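Local coordinates for protein endo-beta-1,4-glucanase (cellulase B) (Bacillus halodurans, PDB 4V2X) that hydrolyses beta-1,4-glucans as an endo-acting glucanase whose family 5 catalytic module is joined to an immunoglobulin-like module and a family 46 carbohydrate-binding module, at residues K339-L344 with D378-S383; S389-N394 with W473-N478; T408-L413 with G438-V443; H414-T419 with F467-D472. One frame throughout, in Å; residues are numbered along the deposited sequence. Where two conformers were deposited one is given.

Contact 1 (K339-L344 with D378-S383); sequences KFFEFL and DMMRAS
Phe-341 lies alongside Met-380, the two side chains pointing the same way, and CD2 of its ring comes within 3.9 Å of the Met-380 SD. The sulfur stands obliquely to the ring, 49° off its normal, in a Met-aromatic contact. The two residues belong to the helices that follow the seventh and eighth strands of the (beta/alpha)8 barrel of the catalytic module; these run nearly parallel, 14° apart, with axes 9.1 Å apart. Next in the chain, Glu-342 sends CG away from its backbone N (chi1 -165°) and lays this CG 3.7 Å from SD of Met-379. Its chain then bends, and the carboxylate turns to a salt bridge with Arg-387 and to the backbone N of Ser-388. Ser-383 OG folds back onto its own helix, donating to Met-379 O over 2.7 Å and reaching it from the face opposite Ser-383 N, while it rests 3.7 Å from Glu-342 CA. A valine in place of Ser-383 would probably cost Met-379 O its second donor and press a bulkier branch against Glu-342. With no hydrogen bond crossing between these segments, the helices meet largely through sulfur and carbon, and the Glu-342 carboxylate and Ser-383 hydroxyl find their partners away from the interface.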
loop_
_atom_site.group_PDB
_atom_site.type_symbol
_atom_site.label_atom_id
_atom_site.label_comp_id
_atom_site.label_asym_id
_atom_site.label_seq_id
_atom_site.Cartn_x
_atom_site.Cartn_y
_atom_site.Cartn_z
ATOM N N LYS A 339 -18.965 27.193 -22.089
ATOM C CA LYS A 339 -19.836 26.116 -21.618
ATOM C C LYS A 339 -19.072 25.105 -20.768
ATOM O O LYS A 339 -19.615 24.608 -19.791
ATOM C CB LYS A 339 -20.557 25.431 -22.778
ATOM C CG LYS A 339 -21.620 26.323 -23.399
ATOM C CD LYS A 339 -22.339 25.673 -24.559
ATOM C CE LYS A 339 -21.480 25.640 -25.808
ATOM N NZ LYS A 339 -22.250 25.185 -26.993
ATOM N N PHE A 340 -17.815 24.825 -21.121
ATOM C CA PHE A 340 -16.954 23.977 -20.287
ATOM C C PHE A 340 -16.853 24.528 -18.868
ATOM O O PHE A 340 -17.079 23.791 -17.890
ATOM C CB PHE A 340 -15.545 23.830 -20.889
ATOM C CG PHE A 340 -14.574 23.100 -19.985
ATOM C CD1 PHE A 340 -14.520 21.713 -19.972
ATOM C CD2 PHE A 340 -13.735 23.801 -19.133
ATOM C CE1 PHE A 340 -13.655 21.047 -19.120
ATOM C CE2 PHE A 340 -12.865 23.140 -18.283
ATOM C CZ PHE A 340 -12.819 21.757 -18.287
ATOM N N PHE A 341 -16.508 25.810 -18.737
ATOM C CA PHE A 341 -16.352 26.397 -17.413
ATOM C C PHE A 341 -17.665 26.451 -16.635
ATOM O O PHE A 341 -17.690 26.149 -15.449
ATOM C CB PHE A 341 -15.680 27.773 -17.485
ATOM C CG PHE A 341 -14.187 27.698 -17.673
ATOM C CD1 PHE A 341 -13.633 27.565 -18.935
ATOM C CD2 PHE A 341 -13.337 27.758 -16.578
ATOM C CE1 PHE A 341 -12.261 27.489 -19.107
ATOM C CE2 PHE A 341 -11.962 27.686 -16.740
ATOM C CZ PHE A 341 -11.422 27.538 -18.008
ATOM N N GLU A 342 -18.753 26.810 -17.303
ATOM C CA GLU A 342 -20.071 26.837 -16.663
ATOM C C GLU A 342 -20.422 25.457 -16.097
ATOM O O GLU A 342 -20.833 25.328 -14.938
ATOM C CB GLU A 342 -21.130 27.299 -17.663
ATOM C CG GLU A 342 -22.468 27.704 -17.048
ATOM C CD GLU A 342 -23.358 26.533 -16.672
ATOM O OE1 GLU A 342 -23.345 25.484 -17.369
ATOM O OE2 GLU A 342 -24.110 26.678 -15.678
ATOM N N PHE A 343 -20.237 24.431 -16.917
ATOM C CA PHE A 343 -20.621 23.063 -16.556
ATOM C C PHE A 343 -19.720 22.527 -15.454
ATOM O O PHE A 343 -20.199 21.971 -14.463
ATOM C CB PHE A 343 -20.551 22.183 -17.808
ATOM C CG PHE A 343 -21.019 20.770 -17.608
ATOM C CD1 PHE A 343 -20.142 19.786 -17.170
ATOM C CD2 PHE A 343 -22.318 20.408 -17.933
ATOM C CE1 PHE A 343 -20.565 18.473 -17.018
ATOM C CE2 PHE A 343 -22.741 19.100 -17.789
ATOM C CZ PHE A 343 -21.867 18.137 -17.325
ATOM N N LEU A 344 -18.412 22.717 -15.612
ATOM C CA LEU A 344 -17.461 22.256 -14.611
ATOM C C LEU A 344 -17.766 22.871 -13.247
ATOM O O LEU A 344 -17.901 22.156 -12.242
ATOM C CB LEU A 344 -16.035 22.608 -15.023
ATOM C CG LEU A 344 -14.958 22.249 -13.999
ATOM C CD1 LEU A 344 -14.952 20.755 -13.678
ATOM C CD2 LEU A 344 -13.594 22.710 -14.474
ATOM N N ASP A 378 -16.577 36.728 -16.523
ATOM C CA ASP A 378 -17.985 36.924 -16.195
ATOM C C ASP A 378 -18.701 35.583 -16.038
ATOM O O ASP A 378 -19.542 35.432 -15.159
ATOM C CB ASP A 378 -18.694 37.771 -17.260
ATOM C CG ASP A 378 -18.323 39.253 -17.186
ATOM O OD1 ASP A 378 -17.626 39.677 -16.241
ATOM O OD2 ASP A 378 -18.748 39.994 -18.088
ATOM N N MET A 379 -18.347 34.614 -16.873
ATOM C CA MET A 379 -18.953 33.291 -16.796
ATOM C C MET A 379 -18.506 32.591 -15.518
ATOM O O MET A 379 -19.321 31.990 -14.825
ATOM C CB MET A 379 -18.605 32.452 -18.020
ATOM C CG MET A 379 -19.225 31.059 -18.009
ATOM S SD MET A 379 -21.027 31.064 -17.860
ATOM C CE MET A 379 -21.499 31.046 -19.590
ATOM N N MET A 380 -17.220 32.680 -15.199
ATOM C CA MET A 380 -16.725 32.059 -13.967
ATOM C C MET A 380 -17.380 32.686 -12.743
ATOM O O MET A 380 -17.853 31.967 -11.858
ATOM C CB MET A 380 -15.206 32.146 -13.874
ATOM C CG MET A 380 -14.509 31.238 -14.860
ATOM S SD MET A 380 -12.742 31.061 -14.535
ATOM C CE MET A 380 -12.176 32.746 -14.712
ATOM N N ARG A 381 -17.408 34.021 -12.702
ATOM C CA ARG A 381 -17.990 34.749 -11.581
ATOM C C ARG A 381 -19.471 34.412 -11.406
ATOM O O ARG A 381 -19.931 34.247 -10.278
ATOM C CB ARG A 381 -17.810 36.266 -11.754
ATOM C CG ARG A 381 -18.487 37.086 -10.663
ATOM C CD ARG A 381 -18.342 38.582 -10.880
ATOM N NE ARG A 381 -19.227 39.316 -9.973
ATOM C CZ ARG A 381 -19.526 40.612 -10.071
ATOM N NH1 ARG A 381 -19.013 41.360 -11.045
ATOM N NH2 ARG A 381 -20.351 41.164 -9.187
ATOM N N ALA A 382 -20.219 34.319 -12.506
ATOM C CA ALA A 382 -21.622 33.912 -12.443
ATOM C C ALA A 382 -21.728 32.497 -11.883
ATOM O O ALA A 382 -22.598 32.199 -11.065
ATOM C CB ALA A 382 -22.265 33.978 -13.818
ATOM N N SER A 383 -20.822 31.632 -12.326
ATOM C CA SER A 383 -20.851 30.233 -11.942
ATOM C C SER A 383 -20.573 30.022 -10.458
ATOM O O SER A 383 -21.024 29.026 -9.889
ATOM C CB SER A 383 -19.876 29.425 -12.807
ATOM O OG SER A 383 -20.245 29.510 -14.179
#

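Contact 2 (S389-N394 with W473-N478); sequences SVAESN and WHFRVN
Trp-473 turns its indole against Val-390 and Ala-391, where the chain passes from one sheet of the immunoglobulin-like beta-sandwich to the other. Its CG is anti to the backbone N (chi1 -175°), which carries the ring system across to 389-394. Val-390 CA lies over one face in a CH-pi contact, 4.1 Å from the centroid of the six-membered ring, with Ala-391 N over the same face. At the ring's edge NE1 donates to Ser-393 O at 3.0 Å; the oxygen lies near the indole plane, though the nitrogen stands 37° above the carbonyl plane. A leucine at Trp-473 would probably leave Ser-393 O without this donor and strip the cover from Val-390 and Ala-391. At His-474 the link is through water, which accepts from Asn-394 ND2 and donates to His-474 O, while Asn-394 OD1 is bound by Gln-333 of the catalytic module. Phe-475 brings CZ 3.7 Å from Ala-391 CB, a methyl also 3.4 Å from Trp-473 NE1, and the tryptophan's CD1 lies above the Phe-475 ring. Arg-476 then opens the parallel pairing with strand 395-399: its backbone N donates to Asn-394 O at 2.9 Å, nearly straight at 175°.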
loop_
_atom_site.group_PDB
_atom_site.type_symbol
_atom_site.label_atom_id
_atom_site.label_comp_id
_atom_site.label_asym_id
_atom_site.label_seq_id
_atom_site.Cartn_x
_atom_site.Cartn_y
_atom_site.Cartn_z
ATOM N N SER A 389 -27.402 30.340 -18.485
ATOM C CA SER A 389 -27.991 29.792 -19.687
ATOM C C SER A 389 -26.975 29.931 -20.801
ATOM O O SER A 389 -26.257 30.938 -20.880
ATOM C CB SER A 389 -29.259 30.556 -20.040
ATOM O OG SER A 389 -30.159 30.521 -18.944
ATOM N N VAL A 390 -26.908 28.918 -21.651
ATOM C CA VAL A 390 -25.957 28.901 -22.757
ATOM C C VAL A 390 -26.700 28.516 -24.026
ATOM O O VAL A 390 -27.918 28.337 -24.007
ATOM C CB VAL A 390 -24.782 27.943 -22.467
ATOM C CG1 VAL A 390 -24.036 28.394 -21.219
ATOM C CG2 VAL A 390 -25.259 26.507 -22.292
ATOM N N ALA A 391 -25.981 28.394 -25.133
ATOM C CA ALA A 391 -26.614 28.063 -26.405
ATOM C C ALA A 391 -25.725 27.155 -27.237
ATOM O O ALA A 391 -24.548 26.958 -26.920
ATOM C CB ALA A 391 -26.951 29.340 -27.170
ATOM N N GLU A 392 -26.307 26.595 -28.292
ATOM C CA GLU A 392 -25.583 25.699 -29.189
ATOM C C GLU A 392 -24.276 26.312 -29.690
ATOM O O GLU A 392 -23.285 25.603 -29.876
ATOM C CB GLU A 392 -26.466 25.271 -30.367
ATOM C CG GLU A 392 -26.910 26.400 -31.277
ATOM C CD GLU A 392 -27.736 25.907 -32.448
ATOM O OE1 GLU A 392 -28.947 25.677 -32.262
ATOM O OE2 GLU A 392 -27.171 25.754 -33.549
ATOM N N SER A 393 -24.287 27.626 -29.911
ATOM C CA SER A 393 -23.102 28.361 -30.342
ATOM C C SER A 393 -23.156 29.793 -29.822
ATOM O O SER A 393 -24.214 30.278 -29.437
ATOM C CB SER A 393 -23.008 28.392 -31.875
ATOM O OG SER A 393 -22.946 27.088 -32.436
ATOM N N ASN A 394 -22.015 30.469 -29.859
ATOM C CA ASN A 394 -21.951 31.906 -29.587
ATOM C C ASN A 394 -21.842 32.714 -30.881
ATOM O O ASN A 394 -21.204 33.761 -30.922
ATOM C CB ASN A 394 -20.785 32.230 -28.657
ATOM C CG ASN A 394 -19.444 32.078 -29.331
ATOM O OD1 ASN A 394 -19.243 31.167 -30.126
ATOM N ND2 ASN A 394 -18.520 32.988 -29.029
ATOM N N TRP A 473 -25.599 35.699 -22.572
ATOM C CA TRP A 473 -24.975 34.935 -23.657
ATOM C C TRP A 473 -24.892 35.812 -24.906
ATOM O O TRP A 473 -25.874 36.448 -25.297
ATOM C CB TRP A 473 -25.766 33.660 -23.951
ATOM C CG TRP A 473 -25.110 32.768 -24.966
ATOM C CD1 TRP A 473 -25.397 32.693 -26.297
ATOM C CD2 TRP A 473 -24.046 31.833 -24.730
ATOM N NE1 TRP A 473 -24.581 31.773 -26.909
ATOM C CE2 TRP A 473 -23.748 31.223 -25.968
ATOM C CE3 TRP A 473 -23.319 31.449 -23.592
ATOM C CZ2 TRP A 473 -22.751 30.255 -26.104
ATOM C CZ3 TRP A 473 -22.328 30.483 -23.727
ATOM C CH2 TRP A 473 -22.056 29.895 -24.977
ATOM N N HIS A 474 -23.724 35.837 -25.536
ATOM C CA HIS A 474 -23.473 36.745 -26.654
ATOM C C HIS A 474 -23.332 35.997 -27.966
ATOM O O HIS A 474 -22.447 35.163 -28.097
ATOM C CB HIS A 474 -22.190 37.525 -26.392
ATOM C CG HIS A 474 -22.140 38.147 -25.038
ATOM N ND1 HIS A 474 -22.775 39.333 -24.744
ATOM C CD2 HIS A 474 -21.537 37.748 -23.895
ATOM C CE1 HIS A 474 -22.558 39.642 -23.479
ATOM N NE2 HIS A 474 -21.817 38.693 -22.939
ATOM N N PHE A 475 -24.215 36.286 -28.919
ATOM C CA PHE A 475 -24.117 35.740 -30.266
ATOM C C PHE A 475 -23.420 36.734 -31.180
ATOM O O PHE A 475 -23.953 37.818 -31.447
ATOM C CB PHE A 475 -25.501 35.459 -30.859
ATOM C CG PHE A 475 -26.298 34.431 -30.113
ATOM C CD1 PHE A 475 -26.075 33.071 -30.318
ATOM C CD2 PHE A 475 -27.308 34.817 -29.243
ATOM C CE1 PHE A 475 -26.818 32.125 -29.636
ATOM C CE2 PHE A 475 -28.055 33.876 -28.565
ATOM C CZ PHE A 475 -27.805 32.527 -28.759
ATOM N N ARG A 476 -22.249 36.354 -31.675
ATOM C CA ARG A 476 -21.533 37.175 -32.641
ATOM C C ARG A 476 -22.189 36.964 -33.996
ATOM O O ARG A 476 -22.338 35.821 -34.448
ATOM C CB ARG A 476 -20.056 36.790 -32.687
ATOM C CG ARG A 476 -19.340 37.013 -31.365
ATOM C CD ARG A 476 -17.953 36.392 -31.361
ATOM N NE ARG A 476 -17.044 37.129 -32.226
ATOM C CZ ARG A 476 -16.464 38.274 -31.886
ATOM N NH1 ARG A 476 -16.701 38.802 -30.697
ATOM N NH2 ARG A 476 -15.653 38.890 -32.735
ATOM N N VAL A 477 -22.613 38.055 -34.635
ATOM C CA VAL A 477 -23.269 37.974 -35.931
ATOM C C VAL A 477 -22.205 38.197 -37.002
ATOM O O VAL A 477 -21.625 39.279 -37.087
ATOM C CB VAL A 477 -24.416 38.999 -36.063
ATOM C CG1 VAL A 477 -25.022 38.952 -37.462
ATOM C CG2 VAL A 477 -25.477 38.742 -35.001
ATOM N N ASN A 478 -21.946 37.152 -37.788
ATOM C CA ASN A 478 -20.818 37.100 -38.713
ATOM C C ASN A 478 -21.267 36.919 -40.147
ATOM O O ASN A 478 -22.056 36.023 -40.438
ATOM C CB ASN A 478 -19.901 35.927 -38.355
ATOM C CG ASN A 478 -19.370 36.010 -36.937
ATOM O OD1 ASN A 478 -19.157 37.096 -36.405
ATOM N ND2 ASN A 478 -19.165 34.852 -36.308
HETATM O O HOH W 1 -19.544 35.506 -27.824
#

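Contact 3 (T408-L413 with G438-V443); sequences TVSLQL and GERLTV
Residues 408-412 and 440-443 run antiparallel, their axes 4.5 Å apart with 146° between directions, as the two inner strands of the four-stranded sheet in the immunoglobulin-like sandwich. Val-409 and Leu-441 form the hydrogen-bonded pair, each N donating to the other's O at 2.8 Å. Thr-408 with Thr-442 and Ser-410 with Arg-440 are the non-hydrogen-bonded pairs on either side, and Leu-411 N bonds to Glu-439 O beyond them. Val-409 and Leu-441 lie side by side on the inner face, CG2 of the valine 4.0 Å from CB of the leucine, and Leu-411 CG crosses to that same CB. All three pack on Phe-475 of the opposing sheet. The other face is polar. There Thr-408 OG1 and Thr-442 OG1 share a 2.8 Å hydrogen bond. Thr-408 CG2 sits at the guanidinium edge of Arg-440, 3.5 Å from NE. Bent at chi2 and chi3, Arg-440 also lays CD 3.6 Å from Ser-410 OG. Where regular pairing ends, the extended Glu-439 slides past Leu-413 in the opposite direction and stands in for a backbone carbonyl: its OE2, met on the anti side, accepts from Leu-413 N at 2.8 Å and 175°.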
loop_
_atom_site.group_PDB
_atom_site.type_symbol
_atom_site.label_atom_id
_atom_site.label_comp_id
_atom_site.label_asym_id
_atom_site.label_seq_id
_atom_site.Cartn_x
_atom_site.Cartn_y
_atom_site.Cartn_z
ATOM N N THR A 408 -32.666 30.571 -35.984
ATOM C CA THR A 408 -33.170 29.863 -34.813
ATOM C C THR A 408 -32.032 29.074 -34.181
ATOM O O THR A 408 -31.346 28.302 -34.855
ATOM C CB THR A 408 -34.357 28.947 -35.159
ATOM O OG1 THR A 408 -35.438 29.749 -35.649
ATOM C CG2 THR A 408 -34.827 28.188 -33.924
ATOM N N VAL A 409 -31.832 29.285 -32.884
ATOM C CA VAL A 409 -30.773 28.620 -32.138
ATOM C C VAL A 409 -31.357 27.974 -30.888
ATOM O O VAL A 409 -32.323 28.482 -30.307
ATOM C CB VAL A 409 -29.634 29.595 -31.741
ATOM C CG1 VAL A 409 -28.843 30.025 -32.971
ATOM C CG2 VAL A 409 -30.165 30.821 -31.009
ATOM N N SER A 410 -30.767 26.853 -30.489
ATOM C CA SER A 410 -31.166 26.147 -29.278
ATOM C C SER A 410 -30.422 26.711 -28.080
ATOM O O SER A 410 -29.199 26.823 -28.106
ATOM C CB SER A 410 -30.873 24.653 -29.402
ATOM O OG SER A 410 -31.757 24.054 -30.336
ATOM N N LEU A 411 -31.181 27.064 -27.046
ATOM C CA LEU A 411 -30.642 27.481 -25.776
ATOM C C LEU A 411 -30.676 26.309 -24.817
ATOM O O LEU A 411 -31.495 25.406 -24.948
ATOM C CB LEU A 411 -31.496 28.601 -25.167
ATOM C CG LEU A 411 -31.729 29.873 -25.977
ATOM C CD1 LEU A 411 -32.579 30.841 -25.160
ATOM C CD2 LEU A 411 -30.412 30.512 -26.401
ATOM N N GLN A 412 -29.762 26.327 -23.860
ATOM C CA GLN A 412 -29.830 25.441 -22.713
ATOM C C GLN A 412 -30.055 26.353 -21.509
ATOM O O GLN A 412 -29.115 26.974 -21.004
ATOM C CB GLN A 412 -28.549 24.616 -22.597
ATOM C CG GLN A 412 -28.376 23.574 -23.702
ATOM C CD GLN A 412 -27.885 24.147 -25.022
ATOM O OE1 GLN A 412 -26.887 24.870 -25.072
ATOM N NE2 GLN A 412 -28.575 23.806 -26.110
ATOM N N LEU A 413 -31.310 26.457 -21.079
ATOM C CA LEU A 413 -31.694 27.455 -20.083
ATOM C C LEU A 413 -31.127 27.197 -18.691
ATOM O O LEU A 413 -30.915 28.146 -17.929
ATOM C CB LEU A 413 -33.221 27.607 -20.032
ATOM C CG LEU A 413 -33.831 28.295 -21.260
ATOM C CD1 LEU A 413 -35.349 28.209 -21.223
ATOM C CD2 LEU A 413 -33.370 29.744 -21.378
ATOM N N GLY A 438 -40.159 27.280 -26.233
ATOM C CA GLY A 438 -39.423 26.335 -25.403
ATOM C C GLY A 438 -38.009 26.850 -25.209
ATOM O O GLY A 438 -37.806 27.930 -24.661
ATOM N N GLU A 439 -37.038 26.089 -25.693
ATOM C CA GLU A 439 -35.640 26.513 -25.666
ATOM C C GLU A 439 -35.133 26.918 -27.051
ATOM O O GLU A 439 -33.936 27.167 -27.219
ATOM C CB GLU A 439 -34.760 25.405 -25.069
ATOM C CG GLU A 439 -34.909 25.261 -23.561
ATOM C CD GLU A 439 -33.924 24.275 -22.956
ATOM O OE1 GLU A 439 -33.830 23.135 -23.461
ATOM O OE2 GLU A 439 -33.246 24.630 -21.969
ATOM N N ARG A 440 -36.033 26.994 -28.032
ATOM C CA ARG A 440 -35.678 27.453 -29.379
ATOM C C ARG A 440 -35.864 28.962 -29.496
ATOM O O ARG A 440 -36.996 29.461 -29.504
ATOM C CB ARG A 440 -36.530 26.755 -30.440
ATOM C CG ARG A 440 -36.366 25.245 -30.478
ATOM C CD ARG A 440 -35.107 24.837 -31.224
ATOM N NE ARG A 440 -35.266 24.962 -32.675
ATOM C CZ ARG A 440 -35.949 24.110 -33.443
ATOM N NH1 ARG A 440 -36.552 23.041 -32.919
ATOM N NH2 ARG A 440 -36.030 24.325 -34.753
ATOM N N LEU A 441 -34.745 29.677 -29.587
ATOM C CA LEU A 441 -34.743 31.127 -29.777
ATOM C C LEU A 441 -34.656 31.485 -31.253
ATOM O O LEU A 441 -33.703 31.101 -31.933
ATOM C CB LEU A 441 -33.552 31.758 -29.055
ATOM C CG LEU A 441 -33.379 33.274 -29.206
ATOM C CD1 LEU A 441 -34.542 34.028 -28.578
ATOM C CD2 LEU A 441 -32.062 33.723 -28.594
ATOM N N THR A 442 -35.635 32.241 -31.738
ATOM C CA THR A 442 -35.599 32.754 -33.099
ATOM C C THR A 442 -35.305 34.247 -33.081
ATOM O O THR A 442 -36.025 35.019 -32.444
ATOM C CB THR A 442 -36.934 32.511 -33.834
ATOM O OG1 THR A 442 -37.163 31.108 -33.955
ATOM C CG2 THR A 442 -36.908 33.129 -35.217
ATOM N N VAL A 443 -34.237 34.643 -33.768
ATOM C CA VAL A 443 -33.954 36.046 -34.019
ATOM C C VAL A 443 -34.456 36.380 -35.426
ATOM O O VAL A 443 -34.024 35.778 -36.411
ATOM C CB VAL A 443 -32.448 36.363 -33.912
ATOM C CG1 VAL A 443 -32.214 37.863 -34.042
ATOM C CG2 VAL A 443 -31.875 35.848 -32.599
#

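Contact 4 (H414-T419 with F467-D472); sequences HGNELT and FNRGAD. With CA (calcium ion), chain C.
Asn-468 holds CG between its backbone N and carbonyl carbon (chi1 66°), which swings OD1 over to Glu-417 N for a 2.9 Å hydrogen bond. Its own N donates back to Glu-417 O at 3.0 Å, and so one asparagine engages both ends of that residue's backbone. Arg-469 bends at chi3 (-62°) and sets its guanidinium almost perpendicular to the Asn-416 amide; NE and NH2 both make weak bonds to OD1, and NH2 makes another to Gly-415 O. The same amide's ND2 is held by Ser-389 OG and Arg-387 O. Phe-467 O binds the calcium ion at 2.4 Å together with five waters and two atoms from beyond these segments, while Asp-472 OD1 acts from the second shell by accepting from one of those waters, 2.6 Å away. The end of Leu-418 comes back to Phe-467, CD1 to CE1 3.7 Å. The pair Leu-418 and Phe-467 closes the antiparallel ladder between strands 418-423 and 458-467, with the leucine also reaching Tyr-434 and Leu-436 of strand 434-437 in the facing sheet.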
loop_
_atom_site.group_PDB
_atom_site.type_symbol
_atom_site.label_atom_id
_atom_site.label_comp_id
_atom_site.label_asym_id
_atom_site.label_seq_id
_atom_site.Cartn_x
_atom_site.Cartn_y
_atom_site.Cartn_z
ATOM N N HIS A 414 -30.869 25.932 -18.356
ATOM C CA HIS A 414 -30.262 25.581 -17.068
ATOM C C HIS A 414 -31.064 26.162 -15.899
ATOM O O HIS A 414 -30.497 26.615 -14.900
ATOM C CB HIS A 414 -28.793 26.049 -16.994
ATOM C CG HIS A 414 -27.864 25.300 -17.897
ATOM N ND1 HIS A 414 -26.710 25.859 -18.405
ATOM C CD2 HIS A 414 -27.913 24.035 -18.379
ATOM C CE1 HIS A 414 -26.092 24.971 -19.163
ATOM N NE2 HIS A 414 -26.804 23.859 -19.167
ATOM N N GLY A 415 -32.387 26.161 -16.034
ATOM C CA GLY A 415 -33.274 26.626 -14.962
ATOM C C GLY A 415 -33.580 28.111 -14.934
ATOM O O GLY A 415 -34.316 28.575 -14.058
ATOM N N ASN A 416 -33.036 28.870 -15.887
ATOM C CA ASN A 416 -33.285 30.302 -15.961
ATOM C C ASN A 416 -34.360 30.631 -16.975
ATOM O O ASN A 416 -34.815 29.761 -17.716
ATOM C CB ASN A 416 -32.009 31.047 -16.323
ATOM C CG ASN A 416 -30.868 30.731 -15.382
ATOM O OD1 ASN A 416 -31.070 30.529 -14.180
ATOM N ND2 ASN A 416 -29.656 30.683 -15.923
ATOM N N GLU A 417 -34.761 31.895 -16.995
ATOM C CA GLU A 417 -35.723 32.390 -17.964
ATOM C C GLU A 417 -35.069 33.499 -18.786
ATOM O O GLU A 417 -34.283 34.292 -18.265
ATOM C CB GLU A 417 -36.971 32.932 -17.261
ATOM C CG GLU A 417 -37.624 31.961 -16.277
ATOM C CD GLU A 417 -38.290 30.762 -16.937
ATOM O OE1 GLU A 417 -38.441 30.746 -18.180
ATOM O OE2 GLU A 417 -38.677 29.825 -16.201
ATOM N N LEU A 418 -35.394 33.539 -20.072
ATOM C CA LEU A 418 -34.964 34.632 -20.945
ATOM C C LEU A 418 -35.754 35.887 -20.576
ATOM O O LEU A 418 -36.980 35.858 -20.562
ATOM C CB LEU A 418 -35.223 34.266 -22.407
ATOM C CG LEU A 418 -34.800 35.297 -23.457
ATOM C CD1 LEU A 418 -33.290 35.284 -23.631
ATOM C CD2 LEU A 418 -35.499 35.019 -24.780
ATOM N N THR A 419 -35.061 36.970 -20.251
ATOM C CA THR A 419 -35.726 38.225 -19.873
ATOM C C THR A 419 -35.719 39.253 -20.992
ATOM O O THR A 419 -36.542 40.173 -20.996
ATOM C CB THR A 419 -35.107 38.843 -18.609
ATOM O OG1 THR A 419 -33.701 39.016 -18.789
ATOM C CG2 THR A 419 -35.348 37.936 -17.415
ATOM N N PHE A 467 -30.816 36.931 -19.241
ATOM C CA PHE A 467 -31.556 35.969 -18.438
ATOM C C PHE A 467 -31.777 36.506 -17.027
ATOM O O PHE A 467 -31.079 37.426 -16.576
ATOM C CB PHE A 467 -30.803 34.633 -18.406
ATOM C CG PHE A 467 -30.527 34.079 -19.774
ATOM C CD1 PHE A 467 -31.484 33.308 -20.429
ATOM C CD2 PHE A 467 -29.333 34.355 -20.419
ATOM C CE1 PHE A 467 -31.250 32.815 -21.700
ATOM C CE2 PHE A 467 -29.090 33.861 -21.691
ATOM C CZ PHE A 467 -30.053 33.096 -22.333
ATOM N N ASN A 468 -32.761 35.943 -16.331
ATOM C CA ASN A 468 -33.098 36.418 -14.984
ATOM C C ASN A 468 -31.989 36.128 -13.971
ATOM O O ASN A 468 -31.853 36.828 -12.974
ATOM C CB ASN A 468 -34.442 35.849 -14.511
ATOM C CG ASN A 468 -34.421 34.345 -14.318
ATOM O OD1 ASN A 468 -33.660 33.620 -14.967
ATOM N ND2 ASN A 468 -35.279 33.862 -13.437
ATOM N N ARG A 469 -31.216 35.078 -14.229
ATOM C CA ARG A 469 -30.038 34.755 -13.437
ATOM C C ARG A 469 -28.872 34.434 -14.361
ATOM O O ARG A 469 -29.074 34.019 -15.504
ATOM C CB ARG A 469 -30.307 33.530 -12.564
ATOM C CG ARG A 469 -31.499 33.680 -11.633
ATOM C CD ARG A 469 -31.700 32.450 -10.765
ATOM N NE ARG A 469 -31.989 31.255 -11.557
ATOM C CZ ARG A 469 -32.062 30.020 -11.060
ATOM N NH1 ARG A 469 -31.882 29.794 -9.765
ATOM N NH2 ARG A 469 -32.328 28.997 -11.867
ATOM N N GLY A 470 -27.658 34.633 -13.858
ATOM C CA GLY A 470 -26.464 34.207 -14.579
ATOM C C GLY A 470 -26.023 35.166 -15.664
ATOM O O GLY A 470 -26.640 36.204 -15.902
ATOM N N ALA A 471 -24.945 34.795 -16.340
ATOM C CA ALA A 471 -24.326 35.652 -17.338
ATOM C C ALA A 471 -25.171 35.795 -18.603
ATOM O O ALA A 471 -25.900 34.879 -18.985
ATOM C CB ALA A 471 -22.953 35.107 -17.692
ATOM N N ASP A 472 -25.063 36.950 -19.253
ATOM C CA ASP A 472 -25.628 37.125 -20.588
ATOM C C ASP A 472 -24.899 36.184 -21.546
ATOM O O ASP A 472 -23.707 35.925 -21.355
ATOM C CB ASP A 472 -25.412 38.552 -21.090
ATOM C CG ASP A 472 -26.239 39.590 -20.350
ATOM O OD1 ASP A 472 -27.203 39.245 -19.633
ATOM O OD2 ASP A 472 -25.910 40.784 -20.500
HETATM CA CA CA C . -29.583 39.216 -16.176
HETATM O O HOH W 2 -35.531 30.958 -13.008
HETATM O O HOH W 3 -31.671 40.235 -17.059
HETATM O O HOH W 4 -28.260 37.673 -17.786
HETATM O O HOH W 5 -30.763 39.427 -14.133
HETATM O O HOH W 6 -28.571 37.650 -14.748
HETATM O O HOH W 7 -27.330 40.215 -15.518
#

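Contact 1 belongs to the barrel of the catalytic module, and the other three to the immunoglobulin-like module pressed against it. Lys-339 of contact 1 crosses the junction, its NZ 2.9 Å from Ala-391 O of contact 2, and Glu-342 OE1 lies 3.3 Å from His-414 CE1 of contact 4. Within the sandwich, Ser-389 OG joins three contacts, 2.7 Å from Leu-413 O of contact 3 and 3.1 Å from Asn-416 ND2 of contact 4. Contacts 3 and 4 are nested inside the chain loop that contact 2 closes. The calcium ion of contact 4 is about 9 Å from the Ser-389 side chain and about 12 Å from that of Met-379.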